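Local atomic coordinates of E3 19 kDa protein (Human adenovirus E serotype 4, PDB entry 5IRO), a protein that probably binds MHC class I heavy chains and retains them in the endoplasmic reticulum, impairing their transport to the cell surface and thereby aiding viral immune evasion. Residues F96-R99 with M103-P106. Residues are numbered along the deposited sequence; the frame is centred on the assembly and turned at random.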
# COMPACT_ATOMS: atom_id res chain seq x y z
N PHE D 96 8.39 -7.73 -18.32
CA PHE D 96 9.19 -8.87 -18.78
C PHE D 96 8.96 -10.11 -17.93
O PHE D 96 8.91 -11.23 -18.44
CB PHE D 96 10.68 -8.51 -18.81
CG PHE D 96 11.25 -8.16 -17.46
CD1 PHE D 96 11.82 -9.14 -16.65
CD2 PHE D 96 11.22 -6.86 -17.00
CE1 PHE D 96 12.34 -8.81 -15.41
CE2 PHE D 96 11.74 -6.52 -15.77
CZ PHE D 96 12.30 -7.50 -14.97
N MET D 97 8.82 -9.91 -16.63
CA MET D 97 8.64 -11.03 -15.71
C MET D 97 7.19 -11.49 -15.79
O MET D 97 6.86 -12.61 -15.40
CB MET D 97 9.04 -10.66 -14.29
CG MET D 97 9.12 -11.85 -13.35
SD MET D 97 9.76 -11.42 -11.73
CE MET D 97 11.47 -11.07 -12.13
N SER D 98 6.33 -10.63 -16.32
CA SER D 98 4.92 -10.98 -16.46
C SER D 98 4.70 -11.80 -17.73
O SER D 98 3.62 -12.33 -17.95
CB SER D 98 4.05 -9.72 -16.48
OG SER D 98 4.44 -8.83 -17.52
N ARG D 99 5.74 -11.90 -18.56
CA ARG D 99 5.67 -12.70 -19.79
C ARG D 99 5.94 -14.17 -19.50
O ARG D 99 5.29 -15.06 -20.05
CB ARG D 99 6.69 -12.22 -20.82
CG ARG D 99 6.65 -10.75 -21.11
CD ARG D 99 5.23 -10.29 -21.40
NE ARG D 99 5.18 -8.83 -21.49
CZ ARG D 99 5.11 -8.16 -22.63
NH1 ARG D 99 5.07 -8.81 -23.79
NH2 ARG D 99 5.07 -6.84 -22.62
N MET D 103 0.80 -13.50 -17.57
CA MET D 103 -0.22 -12.61 -17.02
C MET D 103 -0.36 -11.35 -17.88
O MET D 103 -1.30 -10.57 -17.71
CB MET D 103 0.09 -12.25 -15.57
CG MET D 103 -1.10 -11.67 -14.80
SD MET D 103 -2.34 -12.89 -14.31
CE MET D 103 -3.62 -11.83 -13.63
N TRP D 104 0.57 -11.15 -18.81
CA TRP D 104 0.45 -10.06 -19.76
C TRP D 104 0.75 -10.66 -21.13
O TRP D 104 1.68 -11.44 -21.26
CB TRP D 104 1.44 -8.94 -19.44
CG TRP D 104 1.04 -7.60 -20.00
CD1 TRP D 104 0.25 -6.67 -19.38
CD2 TRP D 104 1.30 -7.09 -21.31
NE1 TRP D 104 0.07 -5.58 -20.20
CE2 TRP D 104 0.70 -5.82 -21.39
CE3 TRP D 104 2.01 -7.57 -22.41
CZ2 TRP D 104 0.78 -5.03 -22.53
CZ3 TRP D 104 2.09 -6.78 -23.54
CH2 TRP D 104 1.48 -5.53 -23.59
N PRO D 105 -0.03 -10.29 -22.16
CA PRO D 105 -1.12 -9.31 -22.29
C PRO D 105 -2.28 -9.48 -21.30
O PRO D 105 -2.51 -10.59 -20.83
CB PRO D 105 -1.62 -9.54 -23.73
CG PRO D 105 -1.12 -10.89 -24.11
CD PRO D 105 0.19 -11.01 -23.43
N PRO D 106 -2.99 -8.38 -21.00
CA PRO D 106 -4.09 -8.29 -20.03
C PRO D 106 -5.11 -9.43 -20.06
O PRO D 106 -5.85 -9.59 -19.08
CB PRO D 106 -4.76 -6.97 -20.40
CG PRO D 106 -3.63 -6.13 -20.87
CD PRO D 106 -2.68 -7.06 -21.58
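S98 and R99, on the short C-terminal helix 97-100 of the adenovirus E3-19K luminal region, meet M103 and W104 across a pi-turn, closed by a six-to-one backbone hydrogen bond. Between the two segments the backbone bonds converge on the carbonyl oxygen of S98. M103 N donates to S98 O at 3.1 Å in a nearly straight bond (N-H...O 163°), and W104 N reaches the same S98 O at 3.4 Å, a weak bond. The M103 bond ties the departing chain to the helix, and the W104 bond only supplements it.

Beside this link, the side chains of R99 and W104 run next to each other and point the same way. With CG anti to the carbonyl carbon (chi1 -52°) and a further bend at chi2, the arginine chain turns back to the indole although its CB points away from segment 103-106. W104 CE3 lies over the centre of one guanidinium face, but the two planes are 34° apart, so the groups lean together rather than stack flat. N92 OD1 receives a hydrogen bond from R99 NH2, which helps fix the rotation of the group, while P61 and M95 touch the W104 side chain. Beyond the cis peptide before P105, P106 CD lies over one face of the indole, toward its rim.

Nearer the backbone, the serine hydroxyl meets the root of the tryptophan side chain, with S98 OG 3.6 Å from W104 CB.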